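Local coordinates for protein putative glycerophosphodiester phosphodiesterase (PDB 2O55) that is of unconfirmed function but belongs to the glycerophosphodiester phosphodiesterase family, whose members are built on a TIM barrel, at residues A[10-15]-A[39-44]; A[111-116]-A[142-147]; A[216-221]-A[240-245]. All coordinates share one frame; numbering follows the deposited sequence.

Contact 1: A[10-15]-A[39-44]; sequences VGHRGV and YIETDL. With SO4 (sulfate ion), chain B.
Gly11 and Ile40 face each other across two parallel strands, 8-12 and 39-46, whose local axes approach to 4.0 Å at an angle of 33°. Helix 26-34 links the strands, and the three together form a beta-alpha-beta unit of the TIM barrel. Two backbone bonds hold the strand pair: Gly11 N gives to Tyr39 O (2.8 Å), and Glu41 N gives to Gly11 O (2.9 Å). Gly11 O is gripped a second time by Gly14 N, which arrives from the opposite face of the carbonyl plane and closes a type II turn from Gly11 to Gly14. Strand pairing thus passes directly into the loop that carries Arg13.

Ile40 turns outward onto helix 26-34, whereas Val10, His12 and Glu41 share the inner face. There the two methyls of Val10 divide their work: CG1 lies 3.8 Å from Glu41 CB, and CG2 rests 3.7 Å from Tyr39 CB. His12 and Glu41 run side by side, pointing the same way. A bend in the glutamate chain (chi2 -80°) brings OE2 into the plane of the imidazole at its edge, 3.1 Å from His12 CD2, with ring and carboxylate planes 78° apart. At the other side of the ring His12 ND1 is hydrogen-bonded to Asn244, and Trp218 and Trp221 meet the imidazole edge-to-face, which helps fix its rotation.

Arg13 stretches out from CG to NE across Asp43. Their salt bridge, NE to OD2 at 3.5 Å, rests on charge alone, because the oxygen sits well out of the guanidinium plane. Asn24 is hydrogen-bonded to that same oxygen, and Glu23 pairs with Arg13 NH1. Arg13 NH2 gives a hydrogen bond to sulfate O3 at 2.9 Å.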
# COMPACT_ATOMS: atom_id res chain seq x y z
N VAL A 10 3.04 -1.42 9.00
CA VAL A 10 2.44 -0.67 7.90
C VAL A 10 0.93 -0.62 8.12
O VAL A 10 0.27 -1.66 8.19
CB VAL A 10 2.71 -1.31 6.54
CG1 VAL A 10 2.11 -0.45 5.48
CG2 VAL A 10 4.18 -1.44 6.31
N GLY A 11 0.37 0.59 8.24
CA GLY A 11 -1.07 0.76 8.44
C GLY A 11 -1.87 0.48 7.17
O GLY A 11 -1.88 1.31 6.25
N HIS A 12 -2.53 -0.68 7.12
CA HIS A 12 -3.28 -1.10 5.95
C HIS A 12 -4.47 -0.18 5.71
O HIS A 12 -5.39 -0.11 6.52
CB HIS A 12 -3.73 -2.56 6.07
CG HIS A 12 -4.06 -3.20 4.74
ND1 HIS A 12 -4.44 -4.52 4.61
CD2 HIS A 12 -4.05 -2.69 3.48
CE1 HIS A 12 -4.66 -4.80 3.34
NE2 HIS A 12 -4.43 -3.70 2.63
N ARG A 13 -4.43 0.53 4.58
CA ARG A 13 -5.42 1.55 4.22
C ARG A 13 -5.62 2.59 5.32
O ARG A 13 -6.69 3.18 5.44
CB ARG A 13 -6.74 0.88 3.80
CG ARG A 13 -6.57 -0.06 2.63
CD ARG A 13 -7.89 -0.60 2.21
NE ARG A 13 -7.73 -1.91 1.58
CZ ARG A 13 -8.72 -2.78 1.41
NH1 ARG A 13 -9.93 -2.48 1.83
NH2 ARG A 13 -8.49 -3.96 0.82
N GLY A 14 -4.56 2.81 6.09
CA GLY A 14 -4.59 3.68 7.27
C GLY A 14 -4.68 2.88 8.56
O GLY A 14 -3.87 1.98 8.82
N VAL A 15 -5.66 3.21 9.39
CA VAL A 15 -5.84 2.55 10.66
C VAL A 15 -6.44 1.17 10.43
O VAL A 15 -6.86 0.49 11.36
CB VAL A 15 -6.79 3.32 11.58
CG1 VAL A 15 -6.25 4.71 11.84
CG2 VAL A 15 -8.19 3.37 10.96
N TYR A 39 4.61 3.72 8.86
CA TYR A 39 4.23 3.50 7.45
C TYR A 39 2.74 3.36 7.29
O TYR A 39 2.08 2.84 8.21
CB TYR A 39 4.81 2.19 6.94
CG TYR A 39 6.28 2.20 6.69
CD1 TYR A 39 7.17 1.70 7.62
CD2 TYR A 39 6.78 2.70 5.51
CE1 TYR A 39 8.53 1.70 7.39
CE2 TYR A 39 8.14 2.73 5.27
CZ TYR A 39 9.01 2.23 6.21
OH TYR A 39 10.35 2.26 5.94
N ILE A 40 2.20 3.78 6.15
CA ILE A 40 0.87 3.31 5.76
C ILE A 40 0.86 2.80 4.33
O ILE A 40 1.70 3.19 3.50
CB ILE A 40 -0.25 4.36 5.95
CG1 ILE A 40 -0.03 5.58 5.05
CG2 ILE A 40 -0.45 4.76 7.42
CD1 ILE A 40 -0.71 5.46 3.67
N GLU A 41 -0.09 1.91 4.05
CA GLU A 41 -0.32 1.42 2.71
C GLU A 41 -1.57 2.12 2.23
O GLU A 41 -2.49 2.29 3.01
CB GLU A 41 -0.51 -0.10 2.71
CG GLU A 41 -0.62 -0.73 1.32
CD GLU A 41 -2.04 -0.59 0.69
OE1 GLU A 41 -2.10 -0.50 -0.56
OE2 GLU A 41 -3.08 -0.57 1.40
N THR A 42 -1.60 2.53 0.97
CA THR A 42 -2.83 3.04 0.35
C THR A 42 -2.95 2.66 -1.13
O THR A 42 -1.97 2.26 -1.77
CB THR A 42 -3.01 4.56 0.55
OG1 THR A 42 -4.36 4.93 0.27
CG2 THR A 42 -2.12 5.33 -0.36
N ASP A 43 -4.17 2.79 -1.65
CA ASP A 43 -4.53 2.25 -2.95
C ASP A 43 -4.75 3.35 -3.99
O ASP A 43 -5.72 4.10 -3.89
CB ASP A 43 -5.81 1.42 -2.79
CG ASP A 43 -5.69 0.35 -1.68
OD1 ASP A 43 -4.85 -0.58 -1.83
OD2 ASP A 43 -6.46 0.43 -0.68
N LEU A 44 -3.87 3.44 -4.98
CA LEU A 44 -3.97 4.48 -6.03
C LEU A 44 -4.82 4.05 -7.21
O LEU A 44 -4.56 3.01 -7.80
CB LEU A 44 -2.59 4.85 -6.58
CG LEU A 44 -1.44 5.15 -5.62
CD1 LEU A 44 -0.26 5.63 -6.44
CD2 LEU A 44 -1.85 6.18 -4.57
S SO4 B . -6.34 -6.58 -0.16
O1 SO4 B . -5.57 -7.78 0.11
O2 SO4 B . -7.73 -6.98 -0.22
O3 SO4 B . -6.22 -5.68 0.97
O4 SO4 B . -5.90 -5.88 -1.37

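Contact 2: A[111-116]-A[142-147]; sequences LNLELK and ERVDYC. With SO4 (sulfate ion), chain C.
Leu113 pairs with Tyr146, and Glu114 with Cys147, in a regular parallel ladder between strands 110-115 and 144-148, which helix 127-136 connects in a beta-alpha-beta step of the barrel sheet. Five backbone hydrogen bonds form it, shuttling from one strand to the other. They begin with Leu111 N to Arg143 O (2.8 Å), continue through Asp145 N to Leu111 O, Leu113 N to Asp145 O and Cys147 N to Leu113 O, and finish with Leu115 N to Cys147 O (2.9 Å). Leu115 then centres an inverse gamma turn.

Apolar contacts gather on the face of Leu111, Leu113, Val144 and Tyr146. Val144 is wedged among the others: CG2 touches Leu111 CD1 at 3.6 Å, CG1 touches Leu113 CD1 at 3.8 Å, and CG1 also lies over one face of the Tyr146 ring, displaced toward its rim.

Polar groups occupy the other face. The side chains of Asn112 and Asp145 run alongside each other, pointing the same way, and Asp145 OD2 finds its hydrogen bond on Thr167. Cys147 SG stands between its own backbone N and carbonyl carbon (chi1 63°), which sets it 3.9 Å from Glu114 CB. Beyond the ladder, Lys116 NZ gives a hydrogen bond to O2 of a sulfate at 3.0 Å.

The leucine-tyrosine face is roofed by helices: Leu111 meets Leu98, Phe99 and Ile102 of helix 95-104, while Tyr146 packs on Leu131, Leu132 and Val135 of helix 127-136. Strand 39-46 flanks the pair beside 110-115, and strand 165-169 beside 144-148.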
# COMPACT_ATOMS: atom_id res chain seq x y z
N LEU A 111 5.25 6.03 2.92
CA LEU A 111 4.06 5.44 2.31
C LEU A 111 4.36 4.22 1.42
O LEU A 111 5.37 4.17 0.68
CB LEU A 111 3.30 6.48 1.50
CG LEU A 111 3.13 7.88 2.10
CD1 LEU A 111 3.07 8.92 1.00
CD2 LEU A 111 1.89 8.00 3.01
N ASN A 112 3.47 3.23 1.50
CA ASN A 112 3.35 2.22 0.46
C ASN A 112 2.12 2.48 -0.43
O ASN A 112 0.98 2.37 0.01
CB ASN A 112 3.30 0.83 1.06
CG ASN A 112 4.55 0.50 1.84
OD1 ASN A 112 5.63 1.04 1.60
ND2 ASN A 112 4.42 -0.41 2.79
N LEU A 113 2.39 2.85 -1.68
CA LEU A 113 1.35 3.11 -2.65
C LEU A 113 1.14 1.89 -3.56
O LEU A 113 2.04 1.54 -4.32
CB LEU A 113 1.72 4.32 -3.49
CG LEU A 113 2.22 5.50 -2.65
CD1 LEU A 113 2.66 6.63 -3.56
CD2 LEU A 113 1.19 6.00 -1.67
N GLU A 114 -0.03 1.24 -3.46
CA GLU A 114 -0.39 0.20 -4.43
C GLU A 114 -1.08 0.78 -5.69
O GLU A 114 -2.09 1.49 -5.61
CB GLU A 114 -1.20 -0.96 -3.82
CG GLU A 114 -1.41 -2.08 -4.85
CD GLU A 114 -2.18 -3.30 -4.36
OE1 GLU A 114 -2.78 -3.23 -3.24
OE2 GLU A 114 -2.18 -4.32 -5.11
N LEU A 115 -0.50 0.47 -6.85
CA LEU A 115 -1.16 0.77 -8.10
C LEU A 115 -2.28 -0.25 -8.33
O LEU A 115 -2.05 -1.32 -8.90
CB LEU A 115 -0.13 0.77 -9.24
CG LEU A 115 1.24 1.46 -9.05
CD1 LEU A 115 2.00 1.53 -10.38
CD2 LEU A 115 1.11 2.86 -8.44
N LYS A 116 -3.47 0.09 -7.85
CA LYS A 116 -4.66 -0.72 -8.06
C LYS A 116 -5.17 -0.46 -9.46
O LYS A 116 -5.71 0.60 -9.78
CB LYS A 116 -5.73 -0.41 -7.00
CG LYS A 116 -5.68 -1.30 -5.77
CD LYS A 116 -6.54 -2.54 -5.94
CE LYS A 116 -6.21 -3.61 -4.90
NZ LYS A 116 -7.06 -4.84 -5.08
N GLU A 142 11.80 10.28 -1.31
CA GLU A 142 12.57 9.38 -0.45
C GLU A 142 11.71 8.73 0.65
O GLU A 142 12.22 7.94 1.45
CB GLU A 142 13.87 10.06 0.05
CG GLU A 142 14.88 10.28 -1.08
CD GLU A 142 16.01 11.26 -0.70
OE1 GLU A 142 15.81 12.07 0.23
OE2 GLU A 142 17.11 11.23 -1.32
N ARG A 143 10.41 9.04 0.62
CA ARG A 143 9.40 8.54 1.56
C ARG A 143 8.27 7.72 0.92
O ARG A 143 7.19 7.53 1.51
CB ARG A 143 8.74 9.73 2.24
CG ARG A 143 9.65 10.77 2.85
CD ARG A 143 9.04 11.19 4.15
NE ARG A 143 8.43 12.52 4.16
CZ ARG A 143 7.59 12.93 5.12
NH1 ARG A 143 7.24 12.10 6.08
NH2 ARG A 143 7.10 14.15 5.12
N VAL A 144 8.50 7.22 -0.30
CA VAL A 144 7.43 6.60 -1.08
C VAL A 144 7.96 5.35 -1.77
O VAL A 144 9.00 5.39 -2.45
CB VAL A 144 6.80 7.62 -2.08
CG1 VAL A 144 6.44 6.97 -3.36
CG2 VAL A 144 5.58 8.27 -1.47
N ASP A 145 7.22 4.26 -1.59
CA ASP A 145 7.53 2.98 -2.19
C ASP A 145 6.30 2.49 -2.95
O ASP A 145 5.21 2.37 -2.38
CB ASP A 145 7.86 2.00 -1.07
CG ASP A 145 8.62 0.80 -1.56
OD1 ASP A 145 9.71 0.53 -0.98
OD2 ASP A 145 8.16 0.14 -2.53
N TYR A 146 6.47 2.22 -4.25
CA TYR A 146 5.33 1.83 -5.10
C TYR A 146 5.29 0.32 -5.24
O TYR A 146 6.33 -0.33 -5.41
CB TYR A 146 5.44 2.43 -6.51
CG TYR A 146 5.89 3.86 -6.56
CD1 TYR A 146 7.24 4.17 -6.62
CD2 TYR A 146 4.96 4.93 -6.59
CE1 TYR A 146 7.67 5.48 -6.68
CE2 TYR A 146 5.38 6.27 -6.65
CZ TYR A 146 6.75 6.53 -6.70
OH TYR A 146 7.25 7.81 -6.75
N CYS A 147 4.08 -0.24 -5.16
CA CYS A 147 3.94 -1.68 -5.30
C CYS A 147 2.71 -2.08 -6.12
O CYS A 147 1.81 -1.26 -6.35
CB CYS A 147 3.91 -2.33 -3.94
SG CYS A 147 2.51 -1.77 -3.07
S SO4 C . -5.13 -5.04 -8.69
O1 SO4 C . -5.27 -6.34 -9.33
O2 SO4 C . -6.35 -4.74 -7.95
O3 SO4 C . -3.98 -5.05 -7.78
O4 SO4 C . -4.92 -4.02 -9.72

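Contact 3: A[216-221]-A[240-245]; sequences TVWMPW and LICSNY. With SO4 (sulfate ion), chain B.
The last beta-alpha-beta unit of the TIM barrel brings strand 214-218 beside strand 240-243, with helix 227-236 as the crossover, and a sulfate is bound beyond the C-terminal end of strand 214-218. Val217 N gives to Leu240 O (2.9 Å), Cys242 N to Val217 O, and Met219 N to Cys242 O (3.1 Å). The strands are close to parallel, 18° apart.

On the inner face Thr216 crosses Leu240, its OG1 lying 3.5 Å from Leu240 CD1. Two residues on, Cys242 SG sits over a face of the Trp218 indole, 4.5 Å from the centroid of the six-membered ring and offset toward the rim. This sulfur-aromatic contact depends on both side chains standing anti to their backbone nitrogens; for Trp218 chi1 is -180°. On the helix side, the selenomethionine at Met219 bends at chi2 (-66°) so that CE reaches Ile241 CG2 (4.0 Å), with Cys233 of helix 227-236 packed on both residues.

Past the strands Asn244 acts as a clamp between the two segments. Its ND2 gives a hydrogen bond to Pro220 O at 2.8 Å, with the acceptor close to the amide plane, and is also bonded to Phe223 O. Together with the His12 bond at OD1, these grip both ends of the amide and should fix its rotation beside the loop 219-221. Nearby, Ser243 OG accepts from Tyr245 N at 2.9 Å in an ST turn, just before the helix for which Tyr245 is the N-cap, and is bonded to Asp225 as well. The indole edge of Trp218 faces the sulfate: NE1 gives a nearly straight hydrogen bond (173°) to sulfate O1 at 2.9 Å.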
# COMPACT_ATOMS: atom_id res chain seq x y z
N THR A 216 7.82 -8.07 3.46
CA THR A 216 6.67 -7.47 4.07
C THR A 216 5.55 -8.50 4.07
O THR A 216 5.21 -9.06 3.02
CB THR A 216 6.27 -6.23 3.28
OG1 THR A 216 7.39 -5.32 3.24
CG2 THR A 216 5.02 -5.56 3.85
N VAL A 217 5.01 -8.80 5.25
CA VAL A 217 3.80 -9.61 5.33
C VAL A 217 2.58 -8.76 5.02
O VAL A 217 2.41 -7.63 5.54
CB VAL A 217 3.61 -10.24 6.71
CG1 VAL A 217 2.37 -11.10 6.70
CG2 VAL A 217 4.82 -11.06 7.08
N TRP A 218 1.72 -9.31 4.18
CA TRP A 218 0.52 -8.64 3.74
C TRP A 218 -0.69 -9.37 4.33
O TRP A 218 -0.84 -10.58 4.15
CB TRP A 218 0.50 -8.63 2.21
CG TRP A 218 -0.69 -7.96 1.61
CD1 TRP A 218 -1.95 -8.49 1.45
CD2 TRP A 218 -0.74 -6.64 1.06
NE1 TRP A 218 -2.77 -7.57 0.83
CE2 TRP A 218 -2.06 -6.43 0.58
CE3 TRP A 218 0.20 -5.60 0.92
CZ2 TRP A 218 -2.46 -5.23 -0.02
CZ3 TRP A 218 -0.20 -4.40 0.31
CH2 TRP A 218 -1.51 -4.24 -0.14
N MSE A 219 -1.53 -8.63 5.07
CA MSE A 219 -2.81 -9.20 5.54
C MSE A 219 -3.95 -8.75 4.62
O MSE A 219 -4.24 -7.57 4.55
CB MSE A 219 -3.11 -8.82 6.99
CG MSE A 219 -1.95 -9.02 7.96
SE MSE A 219 -1.45 -10.88 8.24
CE MSE A 219 -0.30 -10.62 9.74
N PRO A 220 -4.60 -9.69 3.91
CA PRO A 220 -5.73 -9.26 3.09
C PRO A 220 -6.76 -8.59 3.97
O PRO A 220 -6.81 -8.81 5.17
CB PRO A 220 -6.30 -10.57 2.55
CG PRO A 220 -5.21 -11.56 2.65
CD PRO A 220 -4.38 -11.15 3.83
N TRP A 221 -7.60 -7.75 3.38
CA TRP A 221 -8.63 -7.13 4.15
C TRP A 221 -9.53 -8.20 4.79
O TRP A 221 -9.93 -8.08 5.96
CB TRP A 221 -9.42 -6.19 3.26
CG TRP A 221 -10.20 -5.18 4.01
CD1 TRP A 221 -11.56 -5.17 4.19
CD2 TRP A 221 -9.69 -4.03 4.68
NE1 TRP A 221 -11.92 -4.08 4.94
CE2 TRP A 221 -10.79 -3.35 5.26
CE3 TRP A 221 -8.40 -3.50 4.87
CZ2 TRP A 221 -10.65 -2.17 6.00
CZ3 TRP A 221 -8.26 -2.32 5.62
CH2 TRP A 221 -9.38 -1.67 6.17
N LEU A 240 8.50 -5.95 7.66
CA LEU A 240 7.34 -5.09 7.84
C LEU A 240 6.11 -5.97 7.87
O LEU A 240 6.12 -7.12 7.39
CB LEU A 240 7.24 -4.02 6.75
CG LEU A 240 8.41 -3.03 6.50
CD1 LEU A 240 9.35 -3.42 5.36
CD2 LEU A 240 7.87 -1.68 6.20
N ILE A 241 5.05 -5.46 8.50
CA ILE A 241 3.78 -6.16 8.54
C ILE A 241 2.69 -5.20 8.17
O ILE A 241 2.46 -4.20 8.86
CB ILE A 241 3.47 -6.73 9.90
CG1 ILE A 241 4.58 -7.70 10.32
CG2 ILE A 241 2.07 -7.37 9.87
CD1 ILE A 241 4.42 -8.31 11.65
N CYS A 242 2.02 -5.50 7.05
CA CYS A 242 0.93 -4.69 6.63
C CYS A 242 -0.30 -5.25 7.32
O CYS A 242 -0.94 -6.19 6.83
CB CYS A 242 0.80 -4.71 5.11
SG CYS A 242 -0.31 -3.45 4.45
N SER A 243 -0.61 -4.65 8.47
CA SER A 243 -1.62 -5.14 9.43
C SER A 243 -2.97 -4.47 9.29
O SER A 243 -3.06 -3.29 8.99
CB SER A 243 -1.11 -4.89 10.85
OG SER A 243 -2.03 -5.36 11.82
N ASN A 244 -4.03 -5.23 9.54
CA ASN A 244 -5.37 -4.67 9.58
C ASN A 244 -5.68 -4.14 10.97
O ASN A 244 -6.70 -3.49 11.19
CB ASN A 244 -6.40 -5.72 9.19
CG ASN A 244 -6.15 -6.29 7.79
OD1 ASN A 244 -5.68 -5.60 6.88
ND2 ASN A 244 -6.48 -7.56 7.62
N TYR A 245 -4.78 -4.42 11.91
CA TYR A 245 -4.90 -3.88 13.26
C TYR A 245 -3.58 -3.32 13.76
O TYR A 245 -2.97 -3.88 14.66
CB TYR A 245 -5.43 -4.97 14.19
CG TYR A 245 -6.79 -5.41 13.77
CD1 TYR A 245 -6.94 -6.41 12.80
CD2 TYR A 245 -7.94 -4.80 14.30
CE1 TYR A 245 -8.19 -6.81 12.39
CE2 TYR A 245 -9.20 -5.18 13.90
CZ TYR A 245 -9.33 -6.19 12.94
OH TYR A 245 -10.57 -6.57 12.51
S SO4 B . -6.34 -6.58 -0.16
O1 SO4 B . -5.57 -7.78 0.11
O2 SO4 B . -7.73 -6.98 -0.22
O3 SO4 B . -6.22 -5.68 0.97
O4 SO4 B . -5.90 -5.88 -1.37

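How the contacts relate
From the N terminus the three contacts come in series, neither nested nor crossed, and each closes a loop containing one helix: 26-34 for contact 1, 127-136 for contact 2 and 227-236 for contact 3. The barrel sheet joins them. Strand 39-46 of contact 1 pairs with 110-115 of contact 2, as in the probable bond Asn112 N to Ile40 O. Strand 8-12 pairs with 240-243 of contact 3, so that the beginning and end of the barrel meet. Contacts 1 and 3 also share a sulfate. Contacts 2 and 3 lie farther apart, about 15 Å between centres, yet Glu114 still touches Trp218 across the interior.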